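Local coordinates for peptide-binding protein (Photobacterium damsela subsp. piscicida, PDB 6SQX) that probably acts as a secreted NlpC/P60 cysteine endopeptidase that cleaves the peptidoglycan of potentially competing bacteria, and carries an SH3 domain, at residues M188-S193 with G205-V210. Residues are numbered along the deposited sequence; the frame is centred on the assembly and turned at random. Where two conformers were deposited one is given.
With EDO (1,2-ethanediol), chain I.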
ATOM      1  N   MET A 188      -3.743  13.896 -10.263  1.00 20.07           N
ATOM      2  CA  MET A 188      -3.845  14.582 -11.532  1.00 19.79           C
ATOM      3  C   MET A 188      -4.667  13.716 -12.468  1.00 20.48           C
ATOM      4  O   MET A 188      -4.477  12.493 -12.505  1.00 20.99           O
ATOM      5  CB  MET A 188      -2.456  14.733 -12.130  1.00 21.04           C
ATOM      6  CG  MET A 188      -2.438  15.438 -13.503  1.00 22.04           C
ATOM      7  SD  MET A 188      -0.801  15.834 -14.160  1.00 23.42           S
ATOM      8  CE  MET A 188      -0.338  17.213 -13.076  1.00 24.65           C
ATOM      9  N   LEU A 189      -5.587  14.361 -13.205  1.00 20.44           N
ATOM     10  CA  LEU A 189      -6.428  13.697 -14.189  1.00 22.25           C
ATOM     11  C   LEU A 189      -5.696  13.708 -15.528  1.00 22.29           C
ATOM     12  O   LEU A 189      -5.218  14.767 -15.971  1.00 22.24           O
ATOM     13  CB  LEU A 189      -7.771  14.426 -14.302  1.00 22.41           C
ATOM     14  CG  LEU A 189      -8.517  14.651 -12.969  1.00 23.77           C
ATOM     15  CD1 LEU A 189      -9.880  15.249 -13.292  1.00 27.57           C
ATOM     16  CD2 LEU A 189      -8.642  13.415 -12.080  1.00 24.42           C
ATOM     17  N   ILE A 190      -5.594  12.552 -16.191  1.00 22.07           N
ATOM     18  CA  ILE A 190      -4.762  12.410 -17.384  0.74 22.59           C
ATOM     19  C   ILE A 190      -5.598  12.231 -18.646  1.00 22.95           C
ATOM     20  O   ILE A 190      -5.398  12.942 -19.640  1.00 23.91           O
ATOM     21  CB  ILE A 190      -3.757  11.250 -17.224  0.74 22.25           C
ATOM     22  CG1 ILE A 190      -2.873  11.448 -15.996  0.74 23.83           C
ATOM     23  CG2 ILE A 190      -2.888  11.098 -18.505  0.74 22.78           C
ATOM     24  CD1 ILE A 190      -2.297  10.116 -15.489  0.74 22.05           C
ATOM     25  N   HIS A 191      -6.528  11.276 -18.638  1.00 23.86           N
ATOM     26  CA  HIS A 191      -7.142  10.815 -19.875  1.00 24.63           C
ATOM     27  C   HIS A 191      -8.446  10.126 -19.516  1.00 24.66           C
ATOM     28  O   HIS A 191      -8.531   9.464 -18.482  1.00 24.13           O
ATOM     29  CB  HIS A 191      -6.169   9.828 -20.546  1.00 25.11           C
ATOM     30  CG  HIS A 191      -6.550   9.430 -21.940  1.00 26.01           C
ATOM     31  ND1 HIS A 191      -6.351  10.252 -23.027  1.00 27.22           N
ATOM     32  CD2 HIS A 191      -7.102   8.288 -22.426  1.00 28.94           C
ATOM     33  CE1 HIS A 191      -6.777   9.647 -24.118  1.00 29.77           C
ATOM     34  NE2 HIS A 191      -7.226   8.448 -23.789  1.00 29.15           N
ATOM     35  N   MET A 192      -9.467  10.280 -20.343  1.00 24.63           N
ATOM     36  CA  MET A 192     -10.777   9.702 -20.057  1.00 26.02           C
ATOM     37  C   MET A 192     -11.133   8.675 -21.128  1.00 26.04           C
ATOM     38  O   MET A 192     -10.848   8.879 -22.319  1.00 26.66           O
ATOM     39  CB  MET A 192     -11.858  10.814 -19.969  1.00 30.90           C
ATOM     40  CG  MET A 192     -13.275  10.341 -19.612  1.00 37.24           C
ATOM     41  SD  MET A 192     -14.356  11.678 -19.020  1.00 44.50           S
ATOM     42  CE  MET A 192     -13.887  12.978 -20.140  1.00 45.32           C
ATOM     43  N   SER A 193     -11.760   7.573 -20.713  1.00 25.43           N
ATOM     44  CA  SER A 193     -12.198   6.538 -21.638  1.00 26.18           C
ATOM     45  C   SER A 193     -13.279   7.071 -22.589  1.00 27.83           C
ATOM     46  O   SER A 193     -13.937   8.085 -22.329  1.00 28.69           O
ATOM     47  CB  SER A 193     -12.707   5.323 -20.863  1.00 26.25           C
ATOM     48  OG  SER A 193     -13.832   5.690 -20.079  1.00 27.18           O
ATOM     49  N   GLY A 205       1.965   8.113  -5.737  1.00 19.21           N
ATOM     50  CA  GLY A 205       2.929   7.151  -6.253  1.00 18.66           C
ATOM     51  C   GLY A 205       2.313   6.019  -7.051  1.00 18.39           C
ATOM     52  O   GLY A 205       2.973   4.988  -7.293  1.00 19.10           O
ATOM     53  N   THR A 206       1.061   6.175  -7.492  1.00 19.59           N
ATOM     54  CA  THR A 206       0.351   5.190  -8.310  1.00 19.82           C
ATOM     55  C   THR A 206      -0.208   5.837  -9.576  1.00 19.50           C
ATOM     56  O   THR A 206      -0.654   6.996  -9.551  1.00 20.01           O
ATOM     57  CB  THR A 206      -0.816   4.541  -7.489  1.00 21.94           C
ATOM     58  OG1 THR A 206      -0.289   3.577  -6.575  1.00 21.39           O
ATOM     59  CG2 THR A 206      -1.823   3.849  -8.394  1.00 24.68           C
ATOM     60  N   LEU A 207      -0.187   5.072 -10.676  1.00 19.56           N
ATOM     61  CA  LEU A 207      -0.783   5.449 -11.949  1.00 18.80           C
ATOM     62  C   LEU A 207      -1.829   4.402 -12.304  1.00 18.87           C
ATOM     63  O   LEU A 207      -1.544   3.204 -12.253  1.00 20.63           O
ATOM     64  CB  LEU A 207       0.280   5.432 -13.049  1.00 19.85           C
ATOM     65  CG  LEU A 207      -0.187   5.538 -14.510  1.00 20.85           C
ATOM     66  CD1 LEU A 207      -0.678   7.002 -14.809  1.00 21.68           C
ATOM     67  CD2 LEU A 207       0.969   5.151 -15.460  1.00 22.72           C
ATOM     68  N   GLY A 208      -3.025   4.830 -12.689  1.00 19.50           N
ATOM     69  CA  GLY A 208      -3.971   3.856 -13.201  1.00 19.63           C
ATOM     70  C   GLY A 208      -5.378   4.413 -13.299  1.00 18.44           C
ATOM     71  O   GLY A 208      -5.599   5.601 -13.144  1.00 19.47           O
ATOM     72  N   TRP A 209      -6.314   3.526 -13.627  1.00 19.24           N
ATOM     73  CA  TRP A 209      -7.670   3.916 -13.977  1.00 19.24           C
ATOM     74  C   TRP A 209      -8.615   3.734 -12.793  1.00 19.28           C
ATOM     75  O   TRP A 209      -8.528   2.745 -12.040  1.00 20.31           O
ATOM     76  CB  TRP A 209      -8.179   3.030 -15.119  1.00 19.39           C
ATOM     77  CG  TRP A 209      -7.371   3.161 -16.413  1.00 19.94           C
ATOM     78  CD1 TRP A 209      -6.207   2.516 -16.721  1.00 20.69           C
ATOM     79  CD2 TRP A 209      -7.687   3.985 -17.541  1.00 21.44           C
ATOM     80  NE1 TRP A 209      -5.763   2.909 -17.973  1.00 21.46           N
ATOM     81  CE2 TRP A 209      -6.668   3.787 -18.505  1.00 21.13           C
ATOM     82  CE3 TRP A 209      -8.735   4.858 -17.833  1.00 22.92           C
ATOM     83  CZ2 TRP A 209      -6.664   4.435 -19.749  1.00 22.79           C
ATOM     84  CZ3 TRP A 209      -8.725   5.519 -19.059  1.00 23.02           C
ATOM     85  CH2 TRP A 209      -7.709   5.285 -20.010  1.00 23.58           C
ATOM     86  N   VAL A 210      -9.554   4.666 -12.654  1.00 18.96           N
ATOM     87  CA  VAL A 210     -10.574   4.619 -11.598  1.00 19.09           C
ATOM     88  C   VAL A 210     -11.893   5.043 -12.218  1.00 19.30           C
ATOM     89  O   VAL A 210     -11.914   5.707 -13.258  1.00 20.70           O
ATOM     90  CB  VAL A 210     -10.245   5.578 -10.435  1.00 20.13           C
ATOM     91  CG1 VAL A 210      -8.958   5.149  -9.689  1.00 19.31           C
ATOM     92  CG2 VAL A 210     -10.186   7.036 -10.963  1.00 20.22           C
TER
HETATM   93  C1  EDO I 507       0.796   0.527 -15.541  1.00 46.63           C
HETATM   94  O1  EDO I 507      -0.231  -0.436 -15.827  1.00 37.91           O
HETATM   95  C2  EDO I 507       0.328   1.357 -14.356  1.00 34.23           C
HETATM   96  O2  EDO I 507      -1.074   1.559 -14.502  1.00 28.15           O
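Leu207 and Trp209 reach over strand 198-203 to meet Ile190, His191 and Ser193 in the SH3 domain of the SH3b1 type. Strands 186-192 and 206-211 are next-nearest neighbours in its antiparallel sheet, both pairing with 198-203; no hydrogen bond crosses between the two segments, and Leu207 and Trp209 span the 9.2 Å between the axes of 188-192 and 206-210 to side chains and backbone. Leu207 comes first. With CG anti to the backbone N (chi1 169°), it sends CD1 to within 3.6 Å of Ile190 CD1 in the conformer modelled here, methyl against methyl, the two chains crossing at about a right angle. Ile90 of helix 90-102 touches both residues, so this apolar patch is shared between the sheet and that helix. On the backbone side, Leu207 O accepts a hydrogen bond of 2.8 Å from O2 of a 1,2-ethanediol, probably a crystallisation additive, which Thr97 also binds. Gly208 carries on the pairing with 198-203 through Ile201. The Trp209 side chain then runs beside that of His191, both pointing the same way. Ile190 and His191 form a classic beta bulge opposite Leu200, which lets these two consecutive residues both point toward strand 206-210. The imidazole is fixed at both nitrogens, ND1 by the backbone N of Asn133 and NE2 by Met126 O, while Glu94 takes the indole NE1; the benzo end of the indole reaches segment 188-193. There CZ3 sits 4.0 Å from Ser193 N, which lies at the indole edge, and CH2 meets the imidazole edge in its plane, 3.9 Å from His191 CD2.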